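PDB 2DG8: putative tetR-family transcriptional regulatory protein from Streptomyces coelicolor, which probably acts as a TetR-family transcriptional regulator, working as a dimer that binds operator DNA through helix-turn-helix motifs. Local coordinates for residues 20-23 / 29-32; 33-38 / 44-49; 133-138 / 145-150. One frame throughout, in Å; residues are numbered along the deposited sequence.

Contact 1 of 3, residues 20-23 / 29-32; sequences DLIA and RVSH
Val30 meets helix 10-25 mainly through its CG2 methyl, which is wedged between the side chains of Leu21 and Ile22. The tighter side is Ile22, where CG1 lies 3.5 Å from Val30 CG2. Ile22 CD1 follows along the same methyl. The two branched chains run at a slant to one another. From the other side, Leu21 CD1 reaches to 3.7 Å from Val30 CG2 while lying against the Arg29-Val30 backbone. There Leu21 CD1 is 3.6 Å from Arg29 O, and it also touches Val30 CA. Leu21 gets this far because CG stands opposite its own backbone nitrogen (chi1 -177°), which carries CD1 to the loop.

One layer out, Ile35 and Ile53 close on Val30, while Leu57, Phe61 and Leu106 pack on Ile22. Arg29 starts toward the helix at CB but then turns away, its NE forming a salt bridge with Glu25, and Ser31 OG accepts from Arg34 N as the N-cap, which marks the start of helix 32-39. On helix 10-25, the carbonyl oxygens of Ile22 and Ala23 take hydrogen bonds from Arg116 of the second subunit.

The side-chain contacts are apolar; the one polar atom touched is the Arg29 carbonyl oxygen, met by a methyl and not by a donor. Methyl and methylene groups hold the loop against the helix, and the polar and charged ends find their partners to the outside.

Contact 2 of 3, residues 33-38 / 44-49; sequences RRIAQR and GSMTYH
Met46 is the residue that carries helix 44-49 onto Ile35 and Ala36 of helix 32-39. Two positions ahead of it, Gly44 opens the segment, and Gly44 O receives a weak hydrogen bond from Thr47 OG1 at 3.4 Å. Ser45 comes next, and Ser45 OG makes a weak hydrogen bond to Pro42 O in the turn. Met46 then reaches across with CG beside its backbone nitrogen (chi1 -67°), its chain bent again at chi2 and chi3. Met46 SD lies 3.8 Å from Ile35 CG2, the branch methyl, with the two chains set aslant. Beyond the sulfur, Met46 CE settles 3.9 Å from Ala36 CA, while Met46 CG is 4.1 Å from Ala36 CB. Cutting Met46 back to an alanine takes away the sulfur and methyl that lie against Ile35 CG2 and Ala36, and is likely to open a gap between the two helices. Further along, Tyr48 lays its CD2 edge over the centre of the His49 ring, 3.6 Å above the plane, and His49 O accepts a hydrogen bond from Arg11 NH1.

Helices 32-39 and 44-49 form the helix-turn-helix of the TetR family, the second of them probably the recognition helix that reads DNA. Helix 10-25 backs both, with Thr18 against Ile35 and Ile14 against Met46, while Val41 of the turn also packs on Met46.

Contact 3 of 3, residues 133-138 / 145-150; sequences VHLEKH and RQLDAL
Leu135 and Asp148 are where the two backbones come nearest, their CA atoms 7.8 Å apart, with the last turn of helix 121-135 facing the middle of the 145-150 segment. Nearly all of the contact from the first side is the work of Leu135. Its CD2 methyl comes down on Asp148, 3.9 Å from CB and 4.0 Å from CA, so it rests on the root of that side chain. The two side chains cross at about a right angle, and Asp148 OD2 is 4.1 Å from the same Leu135 CD2, which makes this a packing contact beside a carboxylate and not a polar one. A second touch, looser, brings Leu135 CG to 4.2 Å from CD2 of Leu147. Both torsions of Leu135 are well away from staggered (chi1 -112°, chi2 25°), so its conformation looks somewhat strained. Past Leu135 the helix gives way to a turn, with His138 N bonded to Leu135 O at 3.1 Å.

Leu135 also packs on Leu76 of helix 53-77 and on Ala144, on the same helix as Asp148. Asp148 is buried among Phe72, Met128, Ser131 and Arg132, and it also packs on His157 of the second subunit.

Joining two successive helices across a short connection, the contact belongs to the all-helical C-terminal core of TetR-like regulators. Helix 141-159 meets the second subunit where Ala149 packs on Leu154 of that subunit and Arg145 on Leu169 of the same neighbouring chain; in this family the last long helices commonly build the dimer interface as a four-helix bundle.

In the fold
Contacts 1 and 2 belong to the DNA-binding end and touch each other, their centres 11 Å apart: Leu21 CD2 packs on Arg38 NE, and helix 32-39 follows the loop of contact 1 directly. Contact 3 lies on the other side of the chain's centre, about 32 Å from contact 1 and 38 Å from contact 2, centre to centre. In contacts 2 and 3 every touching residue is buried, whereas contact 1 is only partly so, with Arg29 exposed. All three rest chiefly on apolar side chains; contact 1 adds a methyl against a backbone carbonyl and contact 3 a leucine beside a carboxylate. Contacts 1 and 3 also reach the second subunit, by hydrogen bonds and by packing respectively.

Contact 1 of 3, residues 20-23 / 29-32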
loop_
_atom_site.group_PDB
_atom_site.type_symbol
_atom_site.label_atom_id
_atom_site.label_comp_id
_atom_site.label_asym_id
_atom_site.label_seq_id
_atom_site.Cartn_x
_atom_site.Cartn_y
_atom_site.Cartn_z
ATOM N N ASP A 20 12.510 7.661 12.094
ATOM C CA ASP A 20 12.782 6.530 12.977
ATOM C C ASP A 20 11.543 6.289 13.848
ATOM O O ASP A 20 11.050 5.167 13.950
ATOM C CB ASP A 20 13.970 6.831 13.906
ATOM C CG ASP A 20 15.310 6.831 13.188
ATOM O OD1 ASP A 20 16.301 7.288 13.802
ATOM O OD2 ASP A 20 15.385 6.371 12.025
ATOM N N LEU A 21 11.062 7.358 14.483
ATOM C CA LEU A 21 9.894 7.290 15.354
ATOM C C LEU A 21 8.673 6.704 14.643
ATOM O O LEU A 21 8.050 5.772 15.145
ATOM C CB LEU A 21 9.573 8.692 15.899
ATOM C CG LEU A 21 8.427 8.891 16.903
ATOM C CD1 LEU A 21 7.081 8.715 16.210
ATOM C CD2 LEU A 21 8.576 7.899 18.056
ATOM N N ILE A 22 8.329 7.243 13.477
ATOM C CA ILE A 22 7.171 6.741 12.741
ATOM C C ILE A 22 7.348 5.262 12.388
ATOM O O ILE A 22 6.439 4.450 12.587
ATOM C CB ILE A 22 6.927 7.565 11.443
ATOM C CG1 ILE A 22 6.520 8.997 11.808
ATOM C CG2 ILE A 22 5.830 6.919 10.590
ATOM C CD1 ILE A 22 6.367 9.913 10.607
ATOM N N ALA A 23 8.528 4.907 11.882
ATOM C CA ALA A 23 8.806 3.519 11.506
ATOM C C ALA A 23 8.658 2.560 12.690
ATOM O O ALA A 23 8.053 1.502 12.569
ATOM C CB ALA A 23 10.207 3.410 10.927
ATOM N N ARG A 29 2.191 8.193 17.318
ATOM C CA ARG A 29 3.140 8.448 18.393
ATOM C C ARG A 29 4.050 9.639 18.118
ATOM O O ARG A 29 4.954 9.929 18.907
ATOM C CB ARG A 29 3.992 7.201 18.639
ATOM C CG ARG A 29 3.240 6.073 19.318
ATOM C CD ARG A 29 3.132 6.313 20.820
ATOM N NE ARG A 29 4.426 6.148 21.480
ATOM C CZ ARG A 29 4.616 6.233 22.795
ATOM N NH1 ARG A 29 5.831 6.068 23.305
ATOM N NH2 ARG A 29 3.589 6.485 23.599
ATOM N N VAL A 30 3.828 10.322 17.000
ATOM C CA VAL A 30 4.653 11.477 16.670
ATOM C C VAL A 30 4.406 12.630 17.636
ATOM O O VAL A 30 3.275 13.071 17.812
ATOM C CB VAL A 30 4.380 11.997 15.232
ATOM C CG1 VAL A 30 5.044 13.365 15.037
ATOM C CG2 VAL A 30 4.918 11.006 14.199
ATOM N N SER A 31 5.467 13.106 18.277
ATOM C CA SER A 31 5.344 14.238 19.185
ATOM C C SER A 31 6.683 14.930 19.285
ATOM O O SER A 31 7.734 14.307 19.119
ATOM C CB SER A 31 4.878 13.804 20.582
ATOM O OG SER A 31 5.942 13.281 21.358
ATOM N N HIS A 32 6.629 16.229 19.543
ATOM C CA HIS A 32 7.816 17.055 19.678
ATOM C C HIS A 32 8.797 16.534 20.717
ATOM O O HIS A 32 10.001 16.492 20.473
ATOM C CB HIS A 32 7.396 18.482 20.025
ATOM C CG HIS A 32 6.936 19.270 18.843
ATOM N ND1 HIS A 32 5.912 20.188 18.911
ATOM C CD2 HIS A 32 7.365 19.276 17.559
ATOM C CE1 HIS A 32 5.727 20.725 17.717
ATOM N NE2 HIS A 32 6.596 20.190 16.881
#

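Contact 2 of 3, residues 33-38 / 44-49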
loop_
_atom_site.group_PDB
_atom_site.type_symbol
_atom_site.label_atom_id
_atom_site.label_comp_id
_atom_site.label_asym_id
_atom_site.label_seq_id
_atom_site.Cartn_x
_atom_site.Cartn_y
_atom_site.Cartn_z
ATOM N N ARG A 33 8.287 16.137 21.877
ATOM C CA ARG A 33 9.154 15.632 22.937
ATOM C C ARG A 33 9.873 14.335 22.573
ATOM O O ARG A 33 11.086 14.218 22.761
ATOM C CB ARG A 33 8.352 15.432 24.225
ATOM C CG ARG A 33 8.414 16.618 25.188
ATOM C CD ARG A 33 7.028 17.091 25.601
ATOM N NE ARG A 33 6.171 15.984 26.023
ATOM C CZ ARG A 33 4.943 16.134 26.513
ATOM N NH1 ARG A 33 4.424 17.348 26.649
ATOM N NH2 ARG A 33 4.230 15.070 26.862
ATOM N N ARG A 34 9.131 13.364 22.048
ATOM C CA ARG A 34 9.718 12.083 21.678
ATOM C C ARG A 34 10.789 12.236 20.602
ATOM O O ARG A 34 11.832 11.577 20.646
ATOM C CB ARG A 34 8.637 11.127 21.175
ATOM C CG ARG A 34 7.537 10.820 22.172
ATOM C CD ARG A 34 6.820 9.521 21.806
ATOM N NE ARG A 34 5.763 9.216 22.762
ATOM C CZ ARG A 34 4.558 9.775 22.750
ATOM N NH1 ARG A 34 4.239 10.663 21.819
ATOM N NH2 ARG A 34 3.679 9.471 23.698
ATOM N N ILE A 35 10.529 13.111 19.636
ATOM C CA ILE A 35 11.466 13.333 18.544
ATOM C C ILE A 35 12.724 14.040 19.016
ATOM O O ILE A 35 13.836 13.639 18.662
ATOM C CB ILE A 35 10.796 14.138 17.402
ATOM C CG1 ILE A 35 9.687 13.284 16.771
ATOM C CG2 ILE A 35 11.831 14.544 16.354
ATOM C CD1 ILE A 35 8.783 14.038 15.828
ATOM N N ALA A 36 12.558 15.084 19.821
ATOM C CA ALA A 36 13.713 15.817 20.330
ATOM C C ALA A 36 14.661 14.851 21.040
ATOM O O ALA A 36 15.875 14.895 20.834
ATOM C CB ALA A 36 13.266 16.928 21.288
ATOM N N GLN A 37 14.102 13.974 21.867
ATOM C CA GLN A 37 14.909 12.992 22.588
ATOM C C GLN A 37 15.695 12.078 21.647
ATOM O O GLN A 37 16.889 11.828 21.861
ATOM C CB GLN A 37 14.023 12.134 23.490
ATOM C CG GLN A 37 14.779 11.028 24.230
ATOM C CD GLN A 37 15.938 11.560 25.063
ATOM O OE1 GLN A 37 15.794 12.548 25.786
ATOM N NE2 GLN A 37 17.087 10.899 24.975
ATOM N N ARG A 38 15.029 11.572 20.611
ATOM C CA ARG A 38 15.688 10.687 19.654
ATOM C C ARG A 38 16.758 11.429 18.848
ATOM O O ARG A 38 17.802 10.873 18.520
ATOM C CB ARG A 38 14.663 10.085 18.690
ATOM C CG ARG A 38 13.744 9.045 19.292
ATOM C CD ARG A 38 12.673 8.656 18.284
ATOM N NE ARG A 38 11.887 7.503 18.714
ATOM C CZ ARG A 38 12.099 6.256 18.301
ATOM N NH1 ARG A 38 13.078 5.998 17.441
ATOM N NH2 ARG A 38 11.331 5.268 18.745
ATOM N N GLY A 44 13.154 22.771 22.552
ATOM C CA GLY A 44 12.928 24.020 21.848
ATOM C C GLY A 44 13.346 24.009 20.383
ATOM O O GLY A 44 12.815 24.781 19.583
ATOM N N SER A 45 14.290 23.139 20.025
ATOM C CA SER A 45 14.764 23.055 18.647
ATOM C C SER A 45 13.657 22.645 17.684
ATOM O O SER A 45 13.722 22.953 16.497
ATOM C CB SER A 45 15.910 22.051 18.530
ATOM O OG SER A 45 16.979 22.385 19.381
ATOM N N MET A 46 12.646 21.946 18.193
ATOM C CA MET A 46 11.543 21.496 17.353
ATOM C C MET A 46 10.811 22.683 16.726
ATOM O O MET A 46 10.677 22.768 15.506
ATOM C CB MET A 46 10.557 20.644 18.169
ATOM C CG MET A 46 11.117 19.302 18.658
ATOM S SD MET A 46 11.688 18.209 17.313
ATOM C CE MET A 46 13.354 18.417 17.416
ATOM N N THR A 47 10.349 23.604 17.566
ATOM C CA THR A 47 9.623 24.779 17.092
ATOM C C THR A 47 10.537 25.881 16.543
ATOM O O THR A 47 10.074 26.852 15.949
ATOM C CB THR A 47 8.741 25.350 18.212
ATOM O OG1 THR A 47 9.539 25.567 19.381
ATOM C CG2 THR A 47 7.621 24.380 18.535
ATOM N N TYR A 48 11.836 25.739 16.748
ATOM C CA TYR A 48 12.763 26.723 16.216
ATOM C C TYR A 48 12.875 26.491 14.703
ATOM O O TYR A 48 12.899 27.437 13.904
ATOM C CB TYR A 48 14.148 26.558 16.849
ATOM C CG TYR A 48 15.175 27.525 16.294
ATOM C CD1 TYR A 48 15.466 28.719 16.954
ATOM C CD2 TYR A 48 15.807 27.276 15.075
ATOM C CE1 TYR A 48 16.355 29.643 16.416
ATOM C CE2 TYR A 48 16.699 28.193 14.524
ATOM C CZ TYR A 48 16.964 29.374 15.202
ATOM O OH TYR A 48 17.828 30.284 14.652
ATOM N N HIS A 49 12.929 25.214 14.328
ATOM C CA HIS A 49 13.088 24.802 12.934
ATOM C C HIS A 49 11.818 24.496 12.163
ATOM O O HIS A 49 11.815 24.552 10.939
ATOM C CB HIS A 49 13.983 23.560 12.869
ATOM C CG HIS A 49 15.390 23.807 13.302
ATOM N ND1 HIS A 49 16.314 24.437 12.496
ATOM C CD2 HIS A 49 16.027 23.534 14.465
ATOM C CE1 HIS A 49 17.461 24.539 13.144
ATOM N NE2 HIS A 49 17.314 24.000 14.342
#

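Contact 3 of 3, residues 133-138 / 145-150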
loop_
_atom_site.group_PDB
_atom_site.type_symbol
_atom_site.label_atom_id
_atom_site.label_comp_id
_atom_site.label_asym_id
_atom_site.label_seq_id
_atom_site.Cartn_x
_atom_site.Cartn_y
_atom_site.Cartn_z
ATOM N N VAL A 133 9.909 9.665 -13.942
ATOM C CA VAL A 133 10.975 10.345 -14.662
ATOM C C VAL A 133 12.067 9.325 -14.997
ATOM O O VAL A 133 12.417 9.134 -16.165
ATOM C CB VAL A 133 11.573 11.510 -13.825
ATOM C CG1 VAL A 133 12.770 12.111 -14.544
ATOM C CG2 VAL A 133 10.513 12.589 -13.600
ATOM N N HIS A 134 12.591 8.654 -13.976
ATOM C CA HIS A 134 13.643 7.663 -14.197
ATOM C C HIS A 134 13.186 6.509 -15.077
ATOM O O HIS A 134 13.985 5.916 -15.796
ATOM C CB HIS A 134 14.155 7.115 -12.870
ATOM C CG HIS A 134 14.779 8.156 -11.993
ATOM N ND1 HIS A 134 14.137 8.687 -10.897
ATOM C CD2 HIS A 134 15.963 8.804 -12.091
ATOM C CE1 HIS A 134 14.899 9.622 -10.354
ATOM N NE2 HIS A 134 16.010 9.712 -11.061
ATOM N N LEU A 135 11.899 6.192 -15.018
ATOM C CA LEU A 135 11.360 5.104 -15.818
ATOM C C LEU A 135 11.309 5.542 -17.280
ATOM O O LEU A 135 11.556 4.747 -18.187
ATOM C CB LEU A 135 9.961 4.745 -15.325
ATOM C CG LEU A 135 9.635 3.414 -14.641
ATOM C CD1 LEU A 135 10.829 2.746 -13.962
ATOM C CD2 LEU A 135 8.532 3.706 -13.664
ATOM N N GLU A 136 10.999 6.815 -17.498
ATOM C CA GLU A 136 10.911 7.347 -18.850
ATOM C C GLU A 136 12.263 7.496 -19.534
ATOM O O GLU A 136 12.330 7.918 -20.686
ATOM C CB GLU A 136 10.182 8.686 -18.855
ATOM C CG GLU A 136 8.727 8.578 -18.454
ATOM C CD GLU A 136 8.010 9.898 -18.565
ATOM O OE1 GLU A 136 6.885 10.013 -18.038
ATOM O OE2 GLU A 136 8.574 10.821 -19.190
ATOM N N LYS A 137 13.337 7.163 -18.831
ATOM C CA LYS A 137 14.654 7.237 -19.437
ATOM C C LYS A 137 14.834 5.994 -20.308
ATOM O O LYS A 137 15.799 5.888 -21.066
ATOM C CB LYS A 137 15.748 7.283 -18.370
ATOM C CG LYS A 137 15.798 8.579 -17.581
ATOM C CD LYS A 137 16.929 8.547 -16.559
ATOM C CE LYS A 137 16.880 9.757 -15.631
ATOM N NZ LYS A 137 17.968 9.690 -14.609
ATOM N N HIS A 138 13.894 5.057 -20.203
ATOM C CA HIS A 138 13.972 3.827 -20.981
ATOM C C HIS A 138 12.680 3.452 -21.692
ATOM O O HIS A 138 12.713 2.754 -22.700
ATOM C CB HIS A 138 14.394 2.654 -20.092
ATOM C CG HIS A 138 15.714 2.845 -19.412
ATOM N ND1 HIS A 138 15.841 3.484 -18.197
ATOM C CD2 HIS A 138 16.962 2.462 -19.769
ATOM C CE1 HIS A 138 17.111 3.482 -17.833
ATOM N NE2 HIS A 138 17.812 2.868 -18.770
ATOM N N ARG A 145 4.100 4.834 -16.979
ATOM C CA ARG A 145 3.046 5.011 -15.990
ATOM C C ARG A 145 2.446 3.655 -15.622
ATOM O O ARG A 145 2.226 3.363 -14.442
ATOM C CB ARG A 145 1.950 5.935 -16.525
ATOM C CG ARG A 145 0.866 6.242 -15.497
ATOM C CD ARG A 145 -0.118 7.292 -15.998
ATOM N NE ARG A 145 0.433 8.646 -15.981
ATOM C CZ ARG A 145 0.264 9.518 -14.983
ATOM N NH1 ARG A 145 -0.442 9.183 -13.908
ATOM N NH2 ARG A 145 0.787 10.735 -15.071
ATOM N N GLN A 146 2.170 2.832 -16.633
ATOM C CA GLN A 146 1.618 1.502 -16.388
ATOM C C GLN A 146 2.631 0.679 -15.576
ATOM O O GLN A 146 2.263 -0.051 -14.649
ATOM C CB GLN A 146 1.319 0.791 -17.715
ATOM C CG GLN A 146 0.388 1.569 -18.640
ATOM C CD GLN A 146 0.225 0.918 -20.008
ATOM O OE1 GLN A 146 0.023 1.609 -21.010
ATOM N NE2 GLN A 146 0.297 -0.410 -20.057
ATOM N N LEU A 147 3.906 0.817 -15.926
ATOM C CA LEU A 147 4.971 0.088 -15.248
ATOM C C LEU A 147 5.118 0.489 -13.781
ATOM O O LEU A 147 5.341 -0.368 -12.920
ATOM C CB LEU A 147 6.299 0.296 -15.987
ATOM C CG LEU A 147 7.518 -0.441 -15.439
ATOM C CD1 LEU A 147 7.182 -1.923 -15.195
ATOM C CD2 LEU A 147 8.674 -0.288 -16.429
ATOM N N ASP A 148 4.986 1.780 -13.491
ATOM C CA ASP A 148 5.102 2.256 -12.110
ATOM C C ASP A 148 4.013 1.624 -11.249
ATOM O O ASP A 148 4.251 1.283 -10.091
ATOM C CB ASP A 148 4.977 3.783 -12.031
ATOM C CG ASP A 148 5.526 4.347 -10.717
ATOM O OD1 ASP A 148 5.023 5.393 -10.244
ATOM O OD2 ASP A 148 6.474 3.747 -10.160
ATOM N N ALA A 149 2.811 1.473 -11.805
ATOM C CA ALA A 149 1.722 0.857 -11.056
ATOM C C ALA A 149 1.996 -0.633 -10.846
ATOM O O ALA A 149 1.610 -1.201 -9.819
ATOM C CB ALA A 149 0.396 1.044 -11.789
ATOM N N LEU A 150 2.647 -1.269 -11.821
ATOM C CA LEU A 150 2.963 -2.693 -11.705
ATOM C C LEU A 150 4.013 -2.873 -10.617
ATOM O O LEU A 150 3.881 -3.740 -9.748
ATOM C CB LEU A 150 3.494 -3.257 -13.034
ATOM C CG LEU A 150 3.902 -4.737 -13.031
ATOM C CD1 LEU A 150 2.683 -5.599 -12.700
ATOM C CD2 LEU A 150 4.478 -5.134 -14.395
#